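Side-chain contacts in flagellar brake protein YcgR (Escherichia coli K-12, PDB 5Y6H), which acts as a flagellar brake that slows the motor when bound to c-di-GMP, with the N-terminal domain described here involved in FliG binding: residues Gly18-Leu23 against Leu44-Asp49; Ser41-Leu44 against Lys50-Leu53. All blocks are in the same frame, centred on the assembly; numbering follows the deposited sequence.

How the contacts relate
Contact 2 lies inside the antiparallel sheet and contact 1 lays a helix against it, so both hold strand 37-47, once through its neighbour in the sheet and once through helix 13-26. Leu44 belongs to both segment pairs. Contact 2 is the buried one, a mixture of leucine packing and backbone hydrogen bonding between adjacent strands; contact 1 is only partly buried, has no hydrogen bond between its segments, and grades from aliphatic packing to an arginine at the surface. The two meet where Leu20, Leu43, Ile46 and Leu51 pack between helix and sheet, with Leu20 CD1 lying 4.2 Å from Leu51 CD1. Beyond Leu44, the Ala45 carbonyl probably accepts a hydrogen bond from Val52 N.

Contact 1. Residues Gly18-Leu23 against Leu44-Asp49; sequences GVLRDL and LAITPD
Leu20 and Ile46 meet through the root of one side chain and the end of the other: Leu20 CB lies 4.1 Å from Ile46 CD1. Ile46 reaches the helix because its CG1 stands anti to the backbone N (chi1 -178°), while CG2 branches off toward Arg21. A beta-branched residue suits this strand position, since both branches are used: CD1 meets the helix, and Ile46 CG2 lies 4.3 Å from Arg21 NH1.

Arg21 takes the outer edge. Its chain bends at chi2 (-102°), carrying the guanidinium toward Pro48, where Arg21 NH2 comes within 3.7 Å of Pro48 CD and the proline ring is crossed obliquely. Arg21 NH1 stays 3.9 Å from Ile46 O, which is proximity and not a hydrogen bond. A long chain with a polar end is apt here, covering carbon while its charge remains at the surface.

Behind this shell, the bond from Thr47 CA to CB points away from the helix, and Thr47 OG1 accepts the Asp49 N-H, with N and OG1 3.1 Å apart, in an ST turn. Leu17 of the same helix also touches Ile46 and Pro48, and Leu20 rests on Leu108. The arrangement is helix-on-sheet packing within the PilZN domain, with helix 13-26 packed against an antiparallel sheet.

Contact 2. Residues Ser41-Leu44 against Lys50-Leu53; sequences SKLL and KLVL
Leu43 and Leu53 face each other as a non-hydrogen-bonded pair of the antiparallel beta hairpin formed by strands 37-47 and 50-54. Their side chains cross at an angle, and Leu43 CD1 comes to 3.7 Å from Leu53 CD2. With CG anti to the backbone N (chi1 -178°), Leu43 extends this methyl across the strand gap, and the same Leu43 CD1 reaches Leu51 CB at 3.9 Å. Leucine fits such a place because its long aliphatic chain puts one methyl between two neighbours; Leu30 of the next strand packs against both Leu43 and Leu53.

Leu44 and Val52 pack more loosely, with Leu44 CB and Val52 CG1 4.4 Å apart. Here the backbone does the joining: Leu44 N donates to Val52 O at 2.8 Å, the nitrogen lying close to the line of the C=O bond although the N-H...O angle is only 143°. Leu44 and Ala45 together face Val52, a classic beta bulge.

Toward the other end, Leu53 CA lies 3.5 Å from Lys42 O in a CA-H...O contact. Small and polar, Ser41 can lie close to the strand and still bond to it: Ser41 OG hydrogen-bonds to Asp54 O and sits 3.7 Å from Leu53 CB.

Contact 1. Residues Gly18-Leu23 against Leu44-Asp49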
loop_
_atom_site.group_PDB
_atom_site.type_symbol
_atom_site.label_atom_id
_atom_site.label_comp_id
_atom_site.label_asym_id
_atom_site.label_seq_id
_atom_site.Cartn_x
_atom_site.Cartn_y
_atom_site.Cartn_z
ATOM N N GLY A 18 8.530 7.611 -6.738
ATOM C CA GLY A 18 8.212 7.556 -8.158
ATOM C C GLY A 18 7.318 6.384 -8.520
ATOM O O GLY A 18 6.384 6.526 -9.313
ATOM N N VAL A 19 7.583 5.213 -7.936
ATOM C CA VAL A 19 6.739 4.051 -8.196
ATOM C C VAL A 19 5.345 4.269 -7.623
ATOM O O VAL A 19 4.338 3.907 -8.245
ATOM C CB VAL A 19 7.385 2.775 -7.625
ATOM C CG1 VAL A 19 6.438 1.587 -7.773
ATOM C CG2 VAL A 19 8.714 2.494 -8.311
ATOM N N LEU A 20 5.266 4.860 -6.428
ATOM C CA LEU A 20 3.970 5.094 -5.799
ATOM C C LEU A 20 3.135 6.078 -6.609
ATOM O O LEU A 20 1.909 5.935 -6.698
ATOM C CB LEU A 20 4.170 5.601 -4.371
ATOM C CG LEU A 20 4.783 4.600 -3.390
ATOM C CD1 LEU A 20 5.082 5.274 -2.057
ATOM C CD2 LEU A 20 3.872 3.392 -3.194
ATOM N N ARG A 21 3.783 7.084 -7.208
ATOM C CA ARG A 21 3.067 8.010 -8.081
ATOM C C ARG A 21 2.462 7.280 -9.274
ATOM O O ARG A 21 1.315 7.542 -9.653
ATOM C CB ARG A 21 4.000 9.126 -8.561
ATOM C CG ARG A 21 4.612 9.970 -7.454
ATOM C CD ARG A 21 3.918 11.307 -7.315
ATOM N NE ARG A 21 4.685 12.237 -6.491
ATOM C CZ ARG A 21 4.136 13.194 -5.755
ATOM N NH1 ARG A 21 2.818 13.340 -5.743
ATOM N NH2 ARG A 21 4.899 14.005 -5.033
ATOM N N ASP A 22 3.222 6.362 -9.879
ATOM C CA ASP A 22 2.698 5.577 -10.994
ATOM C C ASP A 22 1.558 4.673 -10.540
ATOM O O ASP A 22 0.572 4.492 -11.267
ATOM C CB ASP A 22 3.812 4.736 -11.622
ATOM C CG ASP A 22 4.678 5.525 -12.589
ATOM O OD1 ASP A 22 4.344 6.688 -12.899
ATOM O OD2 ASP A 22 5.701 4.973 -13.044
ATOM N N LEU A 23 1.684 4.092 -9.345
ATOM C CA LEU A 23 0.641 3.222 -8.804
ATOM C C LEU A 23 -0.656 3.987 -8.575
ATOM O O LEU A 23 -1.747 3.497 -8.893
ATOM C CB LEU A 23 1.129 2.590 -7.501
ATOM C CG LEU A 23 0.249 1.520 -6.854
ATOM C CD1 LEU A 23 -0.038 0.378 -7.824
ATOM C CD2 LEU A 23 0.906 1.003 -5.581
ATOM N N LEU A 44 -5.676 5.798 -2.855
ATOM C CA LEU A 44 -6.575 6.907 -3.158
ATOM C C LEU A 44 -5.822 8.214 -3.364
ATOM O O LEU A 44 -6.210 9.034 -4.203
ATOM C CB LEU A 44 -7.594 7.074 -2.030
ATOM C CG LEU A 44 -8.613 5.944 -1.873
ATOM C CD1 LEU A 44 -9.518 6.201 -0.681
ATOM C CD2 LEU A 44 -9.433 5.778 -3.140
ATOM N N ALA A 45 -4.758 8.433 -2.596
ATOM C CA ALA A 45 -4.041 9.696 -2.642
ATOM C C ALA A 45 -2.594 9.464 -2.238
ATOM O O ALA A 45 -2.285 8.532 -1.487
ATOM C CB ALA A 45 -4.696 10.735 -1.728
ATOM N N ILE A 46 -1.712 10.326 -2.739
ATOM C CA ILE A 46 -0.279 10.197 -2.504
ATOM C C ILE A 46 0.337 11.587 -2.379
ATOM O O ILE A 46 0.019 12.492 -3.160
ATOM C CB ILE A 46 0.408 9.378 -3.620
ATOM C CG1 ILE A 46 1.904 9.218 -3.338
ATOM C CG2 ILE A 46 0.156 9.993 -5.000
ATOM C CD1 ILE A 46 2.205 8.358 -2.120
ATOM N N THR A 47 1.188 11.766 -1.362
ATOM C CA THR A 47 2.047 12.935 -1.208
ATOM C C THR A 47 3.429 12.427 -0.812
ATOM O O THR A 47 3.572 11.236 -0.505
ATOM C CB THR A 47 1.507 13.916 -0.156
ATOM O OG1 THR A 47 1.853 13.454 1.155
ATOM C CG2 THR A 47 -0.007 14.083 -0.261
ATOM N N PRO A 48 4.470 13.267 -0.809
ATOM C CA PRO A 48 5.777 12.790 -0.325
ATOM C C PRO A 48 5.752 12.289 1.107
ATOM O O PRO A 48 6.665 11.557 1.506
ATOM C CB PRO A 48 6.676 14.026 -0.469
ATOM C CG PRO A 48 6.059 14.795 -1.579
ATOM C CD PRO A 48 4.575 14.614 -1.402
ATOM N N ASP A 49 4.730 12.640 1.889
ATOM C CA ASP A 49 4.695 12.296 3.300
ATOM C C ASP A 49 3.576 11.336 3.687
ATOM O O ASP A 49 3.549 10.893 4.841
ATOM C CB ASP A 49 4.576 13.569 4.149
ATOM C CG ASP A 49 5.812 14.442 4.067
ATOM O OD1 ASP A 49 5.668 15.680 4.130
ATOM O OD2 ASP A 49 6.925 13.889 3.940
#

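Contact 2. Residues Ser41-Leu44 against Lys50-Leu53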
loop_
_atom_site.group_PDB
_atom_site.type_symbol
_atom_site.label_atom_id
_atom_site.label_comp_id
_atom_site.label_asym_id
_atom_site.label_seq_id
_atom_site.Cartn_x
_atom_site.Cartn_y
_atom_site.Cartn_z
ATOM N N SER A 41 -7.907 -3.167 -1.494
ATOM C CA SER A 41 -7.940 -1.724 -1.264
ATOM C C SER A 41 -7.539 -1.025 -2.561
ATOM O O SER A 41 -7.630 -1.593 -3.656
ATOM C CB SER A 41 -7.040 -1.364 -0.068
ATOM O OG SER A 41 -6.933 0.037 0.134
ATOM N N LYS A 42 -7.109 0.215 -2.433
ATOM C CA LYS A 42 -6.686 1.037 -3.548
ATOM C C LYS A 42 -5.950 2.288 -3.034
ATOM O O LYS A 42 -6.277 2.790 -2.000
ATOM C CB LYS A 42 -7.889 1.438 -4.386
ATOM C CG LYS A 42 -7.533 1.988 -5.739
ATOM C CD LYS A 42 -8.749 2.520 -6.458
ATOM C CE LYS A 42 -9.701 1.403 -6.867
ATOM N NZ LYS A 42 -9.169 0.248 -7.663
ATOM N N LEU A 43 -4.947 2.748 -3.770
ATOM C CA LEU A 43 -4.201 3.939 -3.369
ATOM C C LEU A 43 -4.987 5.169 -3.811
ATOM O O LEU A 43 -4.969 5.549 -4.986
ATOM C CB LEU A 43 -2.792 3.922 -3.954
ATOM C CG LEU A 43 -1.861 5.084 -3.597
ATOM C CD1 LEU A 43 -1.644 5.180 -2.090
ATOM C CD2 LEU A 43 -0.526 4.943 -4.332
ATOM N N LEU A 44 -5.676 5.798 -2.855
ATOM C CA LEU A 44 -6.575 6.907 -3.158
ATOM C C LEU A 44 -5.822 8.214 -3.364
ATOM O O LEU A 44 -6.210 9.034 -4.203
ATOM C CB LEU A 44 -7.594 7.074 -2.030
ATOM C CG LEU A 44 -8.613 5.944 -1.873
ATOM C CD1 LEU A 44 -9.518 6.201 -0.681
ATOM C CD2 LEU A 44 -9.433 5.778 -3.140
ATOM N N LYS A 50 2.666 10.984 2.776
ATOM C CA LYS A 50 1.530 10.177 3.206
ATOM C C LYS A 50 0.941 9.378 2.050
ATOM O O LYS A 50 0.987 9.796 0.889
ATOM C CB LYS A 50 0.450 11.056 3.853
ATOM C CG LYS A 50 -0.701 11.435 2.935
ATOM C CD LYS A 50 -1.748 12.258 3.671
ATOM C CE LYS A 50 -2.298 13.364 2.786
ATOM N NZ LYS A 50 -3.425 14.089 3.437
ATOM N N LEU A 51 0.394 8.213 2.395
ATOM C CA LEU A 51 -0.436 7.400 1.517
ATOM C C LEU A 51 -1.824 7.294 2.130
ATOM O O LEU A 51 -1.957 7.044 3.332
ATOM C CB LEU A 51 0.124 5.979 1.343
ATOM C CG LEU A 51 1.373 5.662 0.523
ATOM C CD1 LEU A 51 2.607 6.298 1.129
ATOM C CD2 LEU A 51 1.548 4.146 0.420
ATOM N N VAL A 52 -2.856 7.462 1.308
ATOM C CA VAL A 52 -4.241 7.274 1.735
ATOM C C VAL A 52 -4.778 6.041 1.024
ATOM O O VAL A 52 -4.764 5.980 -0.211
ATOM C CB VAL A 52 -5.105 8.506 1.433
ATOM C CG1 VAL A 52 -6.501 8.324 2.004
ATOM C CG2 VAL A 52 -4.459 9.761 1.997
ATOM N N LEU A 53 -5.255 5.062 1.796
ATOM C CA LEU A 53 -5.697 3.776 1.269
ATOM C C LEU A 53 -7.174 3.554 1.572
ATOM O O LEU A 53 -7.650 3.887 2.661
ATOM C CB LEU A 53 -4.872 2.625 1.863
ATOM C CG LEU A 53 -3.349 2.760 1.776
ATOM C CD1 LEU A 53 -2.656 1.726 2.649
ATOM C CD2 LEU A 53 -2.878 2.637 0.330
#